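Local coordinates for hemopexin fold protein CP4 (Vigna unguiculata, PDB 3OYO) that is of unknown function but folds as a four-bladed haemopexin propeller in cowpea seeds, with a calcium ion bound in its central channel, at residues P2-A7 / V16-K21; G32-T37 / G215-K220; I62-H67 / D119-S124; G135-R140 / G150-I155; I171-A176 / Y184-Q189. All blocks are in the same frame, centred on the assembly; numbering follows the deposited sequence.

Contact 1: residues P2-A7 / V16-K21; sequences PYINAA and VYFFAK. With CA (calcium ion), chain C.
F19 O takes the backbone N-H groups of both N5 and A6, which makes a classic beta bulge at the mouth of the inner hairpin of the first propeller blade. N5 N lies 2.7 Å from F19 O, nearly in line with the carbonyl bond. A6 N is a longer partner and stands tilted from the carbonyl plane. F19 N returns the pairing to A6 O at 2.7 Å. N5 then serves the calcium ion twice. Its backbone O is 2.5 Å from the metal. CG anti to the backbone N (chi1 -156°) brings OD1 to the same ion at 2.7 Å. The backbone oxygens of D63, D119 and D172 complete the set. The other amide branch is tied down as well: N5 ND2 donates to a water at 3.0 Å, and that water donates to K21 O.

Further out, the F18 ring is covered on both faces. I4 CD1 makes a CH-pi contact 3.8 Å from the F18 ring centroid, and V16 CG1 lies over the opposite face, toward the rim. W216 meets F18 edge-to-face. At the F18 ring edge, A7 CB touches F18 CD1 at 3.5 Å.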
# COMPACT_ATOMS: atom_id res chain seq x y z
N PRO A 2 -9.34 10.29 -1.56
CA PRO A 2 -9.57 9.07 -0.78
C PRO A 2 -8.98 9.34 0.61
O PRO A 2 -7.96 10.02 0.73
CB PRO A 2 -8.76 8.01 -1.54
CG PRO A 2 -7.59 8.76 -2.05
CD PRO A 2 -8.24 10.10 -2.52
N TYR A 3 -9.64 8.87 1.65
CA TYR A 3 -9.16 9.02 3.02
C TYR A 3 -7.69 8.58 3.17
O TYR A 3 -6.85 9.33 3.67
CB TYR A 3 -10.10 8.25 3.95
CG TYR A 3 -11.36 9.03 4.33
CD1 TYR A 3 -11.83 10.04 3.51
CD2 TYR A 3 -12.09 8.73 5.51
CE1 TYR A 3 -12.96 10.77 3.83
CE2 TYR A 3 -13.24 9.45 5.84
CZ TYR A 3 -13.67 10.46 4.99
OH TYR A 3 -14.77 11.22 5.29
N ILE A 4 -7.37 7.38 2.69
CA ILE A 4 -6.00 6.87 2.74
C ILE A 4 -5.53 6.64 1.28
O ILE A 4 -6.19 5.98 0.48
CB ILE A 4 -5.93 5.57 3.62
CG1 ILE A 4 -6.35 5.89 5.07
CG2 ILE A 4 -4.51 4.94 3.58
CD1 ILE A 4 -6.70 4.69 5.94
N ASN A 5 -4.37 7.22 0.95
CA ASN A 5 -3.86 7.13 -0.36
C ASN A 5 -2.81 6.04 -0.48
O ASN A 5 -2.55 5.53 -1.57
CB ASN A 5 -3.30 8.48 -0.81
CG ASN A 5 -3.29 8.63 -2.33
OD1 ASN A 5 -3.91 7.83 -3.02
ND2 ASN A 5 -2.66 9.69 -2.85
N ALA A 6 -2.16 5.67 0.63
CA ALA A 6 -1.14 4.61 0.54
C ALA A 6 -0.91 4.05 1.92
O ALA A 6 -1.17 4.74 2.91
CB ALA A 6 0.17 5.17 -0.05
N ALA A 7 -0.43 2.82 2.01
CA ALA A 7 -0.22 2.17 3.31
C ALA A 7 0.77 1.05 3.15
O ALA A 7 0.79 0.39 2.12
CB ALA A 7 -1.55 1.59 3.83
N VAL A 16 1.65 0.15 11.28
CA VAL A 16 1.40 0.45 9.87
C VAL A 16 1.50 1.93 9.62
O VAL A 16 1.14 2.74 10.49
CB VAL A 16 0.02 -0.14 9.39
CG1 VAL A 16 -1.14 0.42 10.22
CG2 VAL A 16 -0.20 0.08 7.86
N TYR A 17 1.94 2.29 8.39
CA TYR A 17 2.02 3.66 7.91
C TYR A 17 0.87 3.89 6.92
O TYR A 17 0.67 3.13 5.95
CB TYR A 17 3.36 3.91 7.24
CG TYR A 17 4.56 3.73 8.15
CD1 TYR A 17 5.00 4.77 8.99
CD2 TYR A 17 5.25 2.51 8.20
CE1 TYR A 17 6.11 4.60 9.81
CE2 TYR A 17 6.32 2.33 9.04
CZ TYR A 17 6.76 3.38 9.84
OH TYR A 17 7.86 3.15 10.70
N PHE A 18 0.08 4.93 7.20
CA PHE A 18 -1.01 5.39 6.31
C PHE A 18 -0.58 6.73 5.78
O PHE A 18 -0.13 7.56 6.56
CB PHE A 18 -2.32 5.57 7.08
CG PHE A 18 -3.05 4.27 7.41
CD1 PHE A 18 -2.76 3.09 6.72
CD2 PHE A 18 -4.04 4.25 8.38
CE1 PHE A 18 -3.44 1.91 7.01
CE2 PHE A 18 -4.73 3.06 8.68
CZ PHE A 18 -4.44 1.90 8.00
N PHE A 19 -0.71 6.93 4.47
CA PHE A 19 -0.35 8.22 3.82
C PHE A 19 -1.59 8.88 3.21
O PHE A 19 -2.48 8.19 2.67
CB PHE A 19 0.75 8.03 2.73
CG PHE A 19 2.02 7.43 3.25
CD1 PHE A 19 3.06 8.25 3.70
CD2 PHE A 19 2.19 6.03 3.35
CE1 PHE A 19 4.24 7.69 4.23
CE2 PHE A 19 3.36 5.48 3.87
CZ PHE A 19 4.38 6.29 4.29
N ALA A 20 -1.65 10.21 3.31
CA ALA A 20 -2.71 10.98 2.69
C ALA A 20 -2.08 12.34 2.36
O ALA A 20 -1.54 13.03 3.26
CB ALA A 20 -3.94 11.12 3.63
N LYS A 21 -2.17 12.70 1.08
CA LYS A 21 -1.46 13.87 0.49
C LYS A 21 -0.00 13.79 0.83
O LYS A 21 0.61 12.75 0.71
CB LYS A 21 -2.00 15.19 1.07
CG LYS A 21 -3.46 15.26 1.34
CD LYS A 21 -4.24 15.63 0.12
CE LYS A 21 -5.49 16.34 0.64
NZ LYS A 21 -6.68 16.09 -0.20
CA CA C . -3.37 5.36 -3.97
O HOH W 1 -0.67 10.81 -0.93

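Contact 2: residues G32-T37 / G215-K220; sequences GASSDT and GWPVLK
D36 and W216 meet because each sets its CG anti to its own carbonyl carbon. Chi1 is -52° in D36 and -47° in W216. This places D36 OD2 obliquely by the benzo part of the indole, 3.6 Å from W216 CE3, with carboxylate and ring planes 35° apart. The contact lies at the seam of the propeller. The loop between strands 23-28 and 37-44 of the first blade meets the turn after helix 212-215 of the last. That turn is a short 3-10 segment, in which L219 N bonds back to W216 O at 2.9 Å.

No direct hydrogen bond crosses the seam. D36 OD1 is held by T30 N on its own side, while D36 OD2 has a weak water link to V218 N. The rest is packing. D36 O sits against the branched end of V218, 3.6 Å from V218 CB, with both methyls close by. W216 also meets F18, Y184 and Y191 edge-to-face, so one indole touches rings of the first and last blades. Cutting W216 back to an alanine would probably open a gap between these blades and leave F18 and Y184 without the ring they pack on. P217 CG rests on S34 O at 3.8 Å.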
# COMPACT_ATOMS: atom_id res chain seq x y z
N GLY A 32 -9.16 -7.69 15.00
CA GLY A 32 -10.22 -8.17 15.87
C GLY A 32 -10.73 -7.15 16.87
O GLY A 32 -11.76 -7.37 17.53
N ALA A 33 -10.02 -6.02 17.00
CA ALA A 33 -10.37 -4.98 17.96
C ALA A 33 -10.34 -3.57 17.33
O ALA A 33 -9.59 -3.30 16.36
CB ALA A 33 -9.45 -5.05 19.18
N SER A 34 -11.19 -2.70 17.86
CA SER A 34 -11.26 -1.31 17.43
C SER A 34 -10.35 -0.47 18.31
O SER A 34 -10.57 0.72 18.50
CB SER A 34 -12.69 -0.81 17.54
OG SER A 34 -13.31 -0.94 16.27
N SER A 35 -9.30 -1.11 18.83
CA SER A 35 -8.40 -0.50 19.80
C SER A 35 -7.13 0.08 19.21
O SER A 35 -6.10 0.12 19.89
CB SER A 35 -8.06 -1.52 20.90
OG SER A 35 -9.21 -1.77 21.70
N ASP A 36 -7.18 0.52 17.97
CA ASP A 36 -5.95 0.97 17.31
C ASP A 36 -5.42 2.28 17.89
O ASP A 36 -6.18 3.10 18.37
CB ASP A 36 -6.15 1.01 15.79
CG ASP A 36 -6.70 -0.32 15.27
OD1 ASP A 36 -6.17 -1.38 15.67
OD2 ASP A 36 -7.69 -0.31 14.50
N THR A 37 -4.11 2.44 17.87
CA THR A 37 -3.46 3.59 18.53
C THR A 37 -2.42 4.31 17.63
O THR A 37 -1.60 3.65 16.95
CB THR A 37 -2.83 3.09 19.86
OG1 THR A 37 -3.78 3.26 20.92
CG2 THR A 37 -1.55 3.80 20.20
N GLY A 215 -13.99 1.63 11.45
CA GLY A 215 -13.08 0.52 11.67
C GLY A 215 -11.81 0.97 12.34
O GLY A 215 -11.20 0.20 13.05
N TRP A 216 -11.44 2.24 12.11
CA TRP A 216 -10.23 2.84 12.68
C TRP A 216 -10.63 4.18 13.31
O TRP A 216 -10.13 5.24 12.87
CB TRP A 216 -9.15 3.09 11.58
CG TRP A 216 -8.91 1.93 10.66
CD1 TRP A 216 -9.75 1.47 9.67
CD2 TRP A 216 -7.77 1.06 10.65
NE1 TRP A 216 -9.20 0.38 9.06
CE2 TRP A 216 -7.99 0.10 9.62
CE3 TRP A 216 -6.58 1.00 11.39
CZ2 TRP A 216 -7.07 -0.91 9.32
CZ3 TRP A 216 -5.65 -0.02 11.09
CH2 TRP A 216 -5.91 -0.96 10.07
N PRO A 217 -11.53 4.13 14.34
CA PRO A 217 -12.10 5.33 14.98
C PRO A 217 -11.05 6.33 15.45
O PRO A 217 -11.33 7.53 15.49
CB PRO A 217 -12.89 4.75 16.18
CG PRO A 217 -12.26 3.42 16.43
CD PRO A 217 -11.97 2.90 15.04
N VAL A 218 -9.84 5.84 15.77
CA VAL A 218 -8.74 6.72 16.18
C VAL A 218 -8.37 7.76 15.11
O VAL A 218 -7.69 8.73 15.41
CB VAL A 218 -7.48 5.93 16.66
CG1 VAL A 218 -6.58 5.50 15.46
CG2 VAL A 218 -6.69 6.72 17.64
N LEU A 219 -8.84 7.59 13.87
CA LEU A 219 -8.46 8.55 12.83
C LEU A 219 -9.46 9.70 12.81
O LEU A 219 -9.25 10.74 12.16
CB LEU A 219 -8.37 7.87 11.45
CG LEU A 219 -7.30 6.78 11.27
CD1 LEU A 219 -7.40 6.31 9.86
CD2 LEU A 219 -5.89 7.27 11.62
N LYS A 220 -10.56 9.51 13.54
CA LYS A 220 -11.63 10.52 13.57
C LYS A 220 -11.10 11.88 13.99
O LYS A 220 -10.40 11.98 14.99
CB LYS A 220 -12.76 10.09 14.50
CG LYS A 220 -13.55 8.91 14.04
CD LYS A 220 -14.57 8.58 15.14
CE LYS A 220 -15.48 7.39 14.81
NZ LYS A 220 -16.17 7.04 16.11
O HOH W 2 -8.72 2.64 15.55

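Contact 3: residues I62-H67 / D119-S124; sequences IDCSFH and DSAFRS. With CA (calcium ion), chain C.
The calcium site begins this contact: D63 O and D119 O bind the same ion, at 2.5 Å and 2.4 Å. The metal holds these two acceptors only 3.0 Å apart. N5 and D172 supply the other ligands. Next along, C64 has SG anti to its backbone N (chi1 176°), which lays the sulfur on the neighbouring backbone, 3.4 Å from S120 C. A121 CB touches both the sulfur and the F66 ring, 3.6 Å from F66 CD1.

Strands 64-67 and 120-123 are the innermost strands of the second and third blades, side by side round the propeller channel. Their axes run parallel within 3°, yet no hydrogen bond joins them. Each bonds outward into its own blade, F66 with Y74 and F122 with Y131. S65 O and A121 O, both acceptors, approach to 3.2 Å.

Further on, the R123 side chain slants across H67. The bend at chi2 (68°) carries R123 CD past H67 O at 3.2 Å, with that oxygen at the edge of the guanidinium, in its plane. R123 NE is bonded to T68 O and R123 NH1 to G127 O. R123 CG meets the edge of the H67 ring, 4.0 Å from H67 ND1.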
# COMPACT_ATOMS: atom_id res chain seq x y z
N ILE A 62 3.01 10.37 -1.11
CA ILE A 62 3.03 8.98 -1.56
C ILE A 62 1.61 8.51 -1.88
O ILE A 62 0.70 8.62 -1.03
CB ILE A 62 3.71 8.10 -0.46
CG1 ILE A 62 5.21 8.49 -0.32
CG2 ILE A 62 3.47 6.58 -0.69
CD1 ILE A 62 5.87 7.94 0.95
N ASP A 63 1.41 8.00 -3.10
CA ASP A 63 0.08 7.53 -3.54
C ASP A 63 0.04 5.99 -3.70
O ASP A 63 -0.92 5.45 -4.20
CB ASP A 63 -0.30 8.20 -4.88
CG ASP A 63 0.67 7.88 -6.01
OD1 ASP A 63 1.53 6.96 -5.89
OD2 ASP A 63 0.57 8.53 -7.08
N CYS A 64 1.10 5.29 -3.29
CA CYS A 64 1.15 3.84 -3.40
C CYS A 64 2.42 3.40 -2.75
O CYS A 64 3.40 4.10 -2.83
CB CYS A 64 1.08 3.34 -4.87
SG CYS A 64 1.24 1.55 -5.08
N SER A 65 2.42 2.26 -2.07
CA SER A 65 3.60 1.75 -1.40
C SER A 65 3.38 0.28 -1.00
O SER A 65 2.28 -0.17 -0.85
CB SER A 65 3.93 2.58 -0.14
OG SER A 65 2.80 2.60 0.70
N PHE A 66 4.44 -0.47 -0.87
CA PHE A 66 4.35 -1.82 -0.35
C PHE A 66 5.61 -2.18 0.42
O PHE A 66 6.70 -1.70 0.14
CB PHE A 66 4.01 -2.88 -1.43
CG PHE A 66 4.98 -2.93 -2.60
CD1 PHE A 66 4.72 -2.19 -3.76
CD2 PHE A 66 6.13 -3.76 -2.56
CE1 PHE A 66 5.59 -2.27 -4.86
CE2 PHE A 66 7.00 -3.84 -3.67
CZ PHE A 66 6.71 -3.10 -4.83
N HIS A 67 5.42 -3.03 1.41
CA HIS A 67 6.49 -3.56 2.23
C HIS A 67 7.18 -4.65 1.43
O HIS A 67 6.52 -5.46 0.71
CB HIS A 67 5.85 -4.14 3.51
CG HIS A 67 6.72 -5.08 4.27
ND1 HIS A 67 6.98 -6.37 3.85
CD2 HIS A 67 7.35 -4.94 5.46
CE1 HIS A 67 7.76 -6.97 4.73
NE2 HIS A 67 8.00 -6.12 5.71
N ASP A 119 -2.21 2.66 -8.46
CA ASP A 119 -3.17 3.01 -7.40
C ASP A 119 -2.76 2.52 -6.01
O ASP A 119 -2.78 3.28 -5.08
CB ASP A 119 -4.53 2.45 -7.73
CG ASP A 119 -5.17 3.16 -8.90
OD1 ASP A 119 -4.70 4.25 -9.26
OD2 ASP A 119 -6.11 2.62 -9.46
N SER A 120 -2.45 1.22 -5.87
CA SER A 120 -2.09 0.69 -4.55
C SER A 120 -1.38 -0.66 -4.81
O SER A 120 -1.21 -1.07 -5.95
CB SER A 120 -3.35 0.48 -3.66
OG SER A 120 -4.30 -0.28 -4.40
N ALA A 121 -0.96 -1.31 -3.74
CA ALA A 121 -0.22 -2.60 -3.84
C ALA A 121 -0.04 -3.17 -2.42
O ALA A 121 0.05 -2.42 -1.44
CB ALA A 121 1.18 -2.32 -4.48
N PHE A 122 -0.02 -4.50 -2.28
CA PHE A 122 0.28 -5.08 -1.00
C PHE A 122 1.20 -6.27 -1.18
O PHE A 122 1.20 -6.96 -2.21
CB PHE A 122 -0.98 -5.42 -0.16
CG PHE A 122 -1.80 -6.57 -0.71
CD1 PHE A 122 -2.86 -6.34 -1.60
CD2 PHE A 122 -1.50 -7.89 -0.34
CE1 PHE A 122 -3.58 -7.41 -2.09
CE2 PHE A 122 -2.24 -8.97 -0.84
CZ PHE A 122 -3.27 -8.72 -1.73
N ARG A 123 2.00 -6.51 -0.15
CA ARG A 123 2.92 -7.65 -0.10
C ARG A 123 2.22 -9.01 0.01
O ARG A 123 1.41 -9.22 0.91
CB ARG A 123 3.84 -7.49 1.11
CG ARG A 123 4.89 -8.58 1.24
CD ARG A 123 5.92 -8.52 0.13
NE ARG A 123 7.19 -9.15 0.51
CZ ARG A 123 7.47 -10.44 0.34
NH1 ARG A 123 6.53 -11.27 -0.17
NH2 ARG A 123 8.68 -10.91 0.69
N SER A 124 2.53 -9.93 -0.90
CA SER A 124 1.94 -11.27 -0.82
C SER A 124 2.75 -12.06 0.20
O SER A 124 3.87 -11.66 0.62
CB SER A 124 2.01 -11.96 -2.18
OG SER A 124 1.58 -13.31 -2.10
CA CA C . -3.37 5.36 -3.97

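Contact 4: residues G135-R140 / G150-I155; sequences GNKYVR and GNIRNI
K137 starts against I152 and finishes on N154. Its CB touches I152 CG2 at 3.8 Å, and CG stays near the same methyl. CD passes R153 O at 3.4 Å. CE then runs beside N154 OD1, and NZ donates to N154 OD1 at 3.1 Å. Bends at chi2 (-64°) and chi4 (-55°) curl the chain back to this acceptor. NZ stands 18° out of the carbonyl plane of the amide. N154 ND2 is bonded to D157 OD2, so both ends of the amide are held. With an alanine in place of K137, N154 OD1 would probably lose its charged donor and the amide would be easier to turn.

The frame is the outer antiparallel hairpin of the third propeller blade, strands 137-142 and 147-154. Y138 and R153 exchange two backbone hydrogen bonds. I155 N donates to N136 O at 2.8 Å, just where helix 155-158 begins. Side chains of Y138 and R153 run together. N154 O lies at the edge of the Y138 ring, 3.4 Å from Y138 CE1. A water 2.6 Å from Y138 OH accepts from R153 NH1. On the other face of the hairpin V139 CG2 packs on I152 CG1 at 3.9 Å. Backbone bonds thus set the pairing, while a lysine on one face and a water on the other join the polar tips.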
# COMPACT_ATOMS: atom_id res chain seq x y z
N GLY A 135 -6.53 1.04 -11.68
CA GLY A 135 -7.89 0.97 -12.19
C GLY A 135 -8.49 -0.38 -11.85
O GLY A 135 -8.31 -0.87 -10.73
N ASN A 136 -9.14 -1.00 -12.83
CA ASN A 136 -9.78 -2.29 -12.63
C ASN A 136 -8.83 -3.45 -12.95
O ASN A 136 -9.24 -4.58 -13.04
CB ASN A 136 -11.05 -2.36 -13.50
CG ASN A 136 -10.73 -2.51 -15.00
OD1 ASN A 136 -9.65 -2.20 -15.45
ND2 ASN A 136 -11.67 -3.01 -15.75
N LYS A 137 -7.55 -3.18 -13.13
CA LYS A 137 -6.54 -4.19 -13.43
C LYS A 137 -5.61 -4.42 -12.25
O LYS A 137 -5.43 -3.55 -11.41
CB LYS A 137 -5.71 -3.74 -14.67
CG LYS A 137 -6.44 -3.68 -16.00
CD LYS A 137 -6.90 -5.08 -16.39
CE LYS A 137 -7.38 -5.25 -17.86
NZ LYS A 137 -8.46 -4.28 -18.22
N TYR A 138 -5.00 -5.60 -12.20
CA TYR A 138 -3.96 -5.93 -11.23
C TYR A 138 -2.98 -6.89 -11.89
O TYR A 138 -3.28 -7.46 -12.96
CB TYR A 138 -4.51 -6.57 -9.96
CG TYR A 138 -4.88 -8.02 -10.12
CD1 TYR A 138 -6.15 -8.39 -10.58
CD2 TYR A 138 -3.96 -9.00 -9.83
CE1 TYR A 138 -6.48 -9.73 -10.75
CE2 TYR A 138 -4.28 -10.33 -10.01
CZ TYR A 138 -5.53 -10.68 -10.47
OH TYR A 138 -5.81 -11.99 -10.62
N VAL A 139 -1.78 -7.00 -11.31
CA VAL A 139 -0.80 -7.94 -11.76
C VAL A 139 0.14 -8.21 -10.56
O VAL A 139 0.36 -7.32 -9.74
CB VAL A 139 0.04 -7.34 -12.94
CG1 VAL A 139 1.07 -6.33 -12.41
CG2 VAL A 139 0.70 -8.42 -13.74
N ARG A 140 0.69 -9.43 -10.50
CA ARG A 140 1.68 -9.76 -9.49
C ARG A 140 3.06 -9.55 -10.06
O ARG A 140 3.29 -9.76 -11.24
CB ARG A 140 1.51 -11.19 -9.00
CG ARG A 140 0.19 -11.45 -8.35
CD ARG A 140 -0.39 -12.76 -8.81
NE ARG A 140 0.50 -13.88 -8.53
CZ ARG A 140 0.55 -15.04 -9.21
NH1 ARG A 140 -0.25 -15.29 -10.24
NH2 ARG A 140 1.42 -15.95 -8.86
N GLY A 150 2.27 -14.14 -13.88
CA GLY A 150 0.93 -14.21 -14.44
C GLY A 150 0.62 -13.03 -15.36
O GLY A 150 1.46 -12.14 -15.60
N ASN A 151 -0.60 -13.02 -15.88
CA ASN A 151 -1.04 -11.93 -16.74
C ASN A 151 -1.72 -10.82 -15.97
O ASN A 151 -2.24 -11.04 -14.86
CB ASN A 151 -1.99 -12.47 -17.81
CG ASN A 151 -1.29 -13.40 -18.79
OD1 ASN A 151 -0.17 -13.14 -19.27
ND2 ASN A 151 -1.95 -14.48 -19.09
N ILE A 152 -1.73 -9.62 -16.57
CA ILE A 152 -2.51 -8.51 -16.07
C ILE A 152 -3.98 -8.93 -16.17
O ILE A 152 -4.41 -9.36 -17.24
CB ILE A 152 -2.30 -7.19 -16.89
CG1 ILE A 152 -0.80 -6.80 -16.90
CG2 ILE A 152 -3.11 -6.07 -16.25
CD1 ILE A 152 -0.46 -5.60 -17.80
N ARG A 153 -4.74 -8.81 -15.07
CA ARG A 153 -6.15 -9.25 -15.10
C ARG A 153 -7.10 -8.22 -14.49
O ARG A 153 -6.68 -7.32 -13.78
CB ARG A 153 -6.30 -10.59 -14.37
CG ARG A 153 -5.35 -11.69 -14.88
CD ARG A 153 -5.37 -12.89 -13.94
NE ARG A 153 -6.71 -13.50 -13.96
CZ ARG A 153 -7.13 -14.46 -13.14
NH1 ARG A 153 -6.33 -14.94 -12.20
NH2 ARG A 153 -8.38 -14.94 -13.26
N ASN A 154 -8.39 -8.36 -14.77
CA ASN A 154 -9.37 -7.52 -14.07
C ASN A 154 -9.49 -7.99 -12.65
O ASN A 154 -9.46 -9.21 -12.38
CB ASN A 154 -10.76 -7.60 -14.73
CG ASN A 154 -10.75 -7.13 -16.16
OD1 ASN A 154 -10.22 -6.07 -16.48
ND2 ASN A 154 -11.32 -7.93 -17.02
N ILE A 155 -9.64 -7.04 -11.72
CA ILE A 155 -9.75 -7.34 -10.29
C ILE A 155 -10.93 -8.30 -10.11
O ILE A 155 -10.83 -9.31 -9.39
CB ILE A 155 -9.93 -6.05 -9.43
CG1 ILE A 155 -8.67 -5.15 -9.52
CG2 ILE A 155 -10.20 -6.43 -7.99
CD1 ILE A 155 -8.86 -3.69 -9.00
O HOH W 3 -4.31 -14.09 -10.49
O HOH W 4 -0.83 -11.52 -12.54

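Contact 5: residues I171-A176 / Y184-Q189; sequences IDACFA and YLFKGQ. With CA (calcium ion), chain C.
F186 O is gripped by two backbone N-H groups. The donors are D172 N, a weak bond at 2.8 Å, and A173 N at 3.2 Å, the latter from above the carbonyl plane. D172 also reaches on with its side chain: OD2 takes G188 N at 2.7 Å through its anti lone pair, in a nearly straight bond (172°). D172 O, meanwhile, binds the calcium ion at 2.5 Å.

Two residues facing F186 make a classic beta bulge, here at the start of the inner hairpin of the fourth propeller blade. Past it, strands 173-176 and 182-187 pair regularly, with F175 and Y184 exchanging backbone bonds. F175 CG sits between the backbone N and the carbonyl carbon (chi1 71°), which brings its ring alongside Y184. The planes are 25° apart but slid, so the rings barely overlap; F175 CZ is 3.3 Å from Y184 CD2. F186 CE2 meets the F175 ring at its edge, 3.8 Å from F175 CE1. On the other face, C174 CB touches L185 CD2 at 3.8 Å.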
# COMPACT_ATOMS: atom_id res chain seq x y z
N ILE A 171 -8.70 0.19 -6.26
CA ILE A 171 -8.35 0.13 -4.85
C ILE A 171 -7.42 1.33 -4.56
O ILE A 171 -6.29 1.38 -5.08
CB ILE A 171 -7.63 -1.23 -4.47
CG1 ILE A 171 -8.53 -2.43 -4.81
CG2 ILE A 171 -7.27 -1.27 -2.96
CD1 ILE A 171 -7.95 -3.84 -4.66
N ASP A 172 -7.88 2.24 -3.70
CA ASP A 172 -7.09 3.40 -3.33
C ASP A 172 -5.86 3.10 -2.50
O ASP A 172 -4.86 3.78 -2.63
CB ASP A 172 -7.93 4.46 -2.62
CG ASP A 172 -8.84 5.19 -3.55
OD1 ASP A 172 -8.42 5.54 -4.67
OD2 ASP A 172 -9.99 5.45 -3.18
N ALA A 173 -5.92 2.12 -1.61
CA ALA A 173 -4.77 1.78 -0.80
C ALA A 173 -5.00 0.42 -0.21
O ALA A 173 -6.16 -0.04 -0.16
CB ALA A 173 -4.51 2.83 0.32
N CYS A 174 -3.92 -0.22 0.24
CA CYS A 174 -4.02 -1.53 0.88
C CYS A 174 -2.69 -1.88 1.48
O CYS A 174 -1.70 -1.25 1.14
CB CYS A 174 -4.43 -2.62 -0.13
SG CYS A 174 -3.58 -2.64 -1.71
N PHE A 175 -2.67 -2.82 2.41
CA PHE A 175 -1.42 -3.31 2.99
C PHE A 175 -1.58 -4.74 3.51
O PHE A 175 -2.69 -5.19 3.83
CB PHE A 175 -0.90 -2.39 4.11
CG PHE A 175 -1.73 -2.42 5.39
CD1 PHE A 175 -2.97 -1.80 5.46
CD2 PHE A 175 -1.24 -3.08 6.53
CE1 PHE A 175 -3.67 -1.82 6.63
CE2 PHE A 175 -1.92 -3.12 7.69
CZ PHE A 175 -3.16 -2.52 7.76
N ALA A 176 -0.45 -5.45 3.59
CA ALA A 176 -0.46 -6.81 4.12
C ALA A 176 -0.40 -6.76 5.64
O ALA A 176 0.46 -6.10 6.20
CB ALA A 176 0.73 -7.58 3.59
N TYR A 184 -5.77 -5.47 4.12
CA TYR A 184 -6.84 -4.50 4.21
C TYR A 184 -6.84 -3.72 2.92
O TYR A 184 -5.76 -3.32 2.45
CB TYR A 184 -6.58 -3.56 5.40
CG TYR A 184 -6.71 -4.25 6.74
CD1 TYR A 184 -7.97 -4.49 7.30
CD2 TYR A 184 -5.57 -4.69 7.44
CE1 TYR A 184 -8.07 -5.11 8.56
CE2 TYR A 184 -5.68 -5.31 8.69
CZ TYR A 184 -6.94 -5.51 9.23
OH TYR A 184 -7.05 -6.16 10.44
N LEU A 185 -8.03 -3.49 2.37
CA LEU A 185 -8.20 -2.73 1.12
C LEU A 185 -8.96 -1.46 1.44
O LEU A 185 -9.89 -1.49 2.26
CB LEU A 185 -8.99 -3.55 0.06
CG LEU A 185 -8.65 -5.03 -0.20
CD1 LEU A 185 -9.46 -5.54 -1.42
CD2 LEU A 185 -7.13 -5.25 -0.38
N PHE A 186 -8.58 -0.35 0.81
CA PHE A 186 -9.22 0.96 1.13
C PHE A 186 -9.70 1.57 -0.19
O PHE A 186 -9.00 1.49 -1.21
CB PHE A 186 -8.22 1.91 1.83
CG PHE A 186 -7.72 1.41 3.16
CD1 PHE A 186 -8.41 1.72 4.35
CD2 PHE A 186 -6.57 0.63 3.24
CE1 PHE A 186 -7.93 1.27 5.58
CE2 PHE A 186 -6.09 0.18 4.46
CZ PHE A 186 -6.77 0.50 5.64
N LYS A 187 -10.93 2.08 -0.20
CA LYS A 187 -11.51 2.71 -1.39
C LYS A 187 -12.37 3.89 -0.94
O LYS A 187 -13.28 3.73 -0.12
CB LYS A 187 -12.36 1.70 -2.16
CG LYS A 187 -12.19 1.76 -3.63
CD LYS A 187 -12.70 3.04 -4.25
CE LYS A 187 -12.56 3.08 -5.79
NZ LYS A 187 -13.07 1.84 -6.47
N GLY A 188 -12.05 5.08 -1.42
CA GLY A 188 -12.73 6.32 -0.96
C GLY A 188 -12.69 6.48 0.55
O GLY A 188 -11.62 6.71 1.11
N GLN A 189 -13.86 6.34 1.18
CA GLN A 189 -14.04 6.48 2.62
C GLN A 189 -14.18 5.11 3.31
O GLN A 189 -14.21 5.05 4.54
CB GLN A 189 -15.35 7.23 2.90
CG GLN A 189 -15.42 8.63 2.37
CD GLN A 189 -16.75 9.33 2.73
OE1 GLN A 189 -16.97 10.48 2.36
NE2 GLN A 189 -17.62 8.64 3.46
CA CA C . -3.37 5.36 -3.97

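How the contacts relate
Contacts 1, 3 and 5 crowd round the calcium ion, their centres 9 to 10 Å apart. Together they take in the innermost strands of all four blades, 6-9, 64-67, 120-123 and 173-176. Contacts 1 and 5 are inner hairpins of the first and last blades; contact 3 joins the two blades between. Contact 4 shares a sheet with contact 3, about 14 Å away between centres. D119 OD2 and G135 N probably bond there. Contact 2 is a further join between first and last blades, about 31 Å from contact 4 between centres. Contact 1 comes first along the chain; 3, 4 and 5 follow inside contact 2's loop. One ion thus ties the blades at the centre.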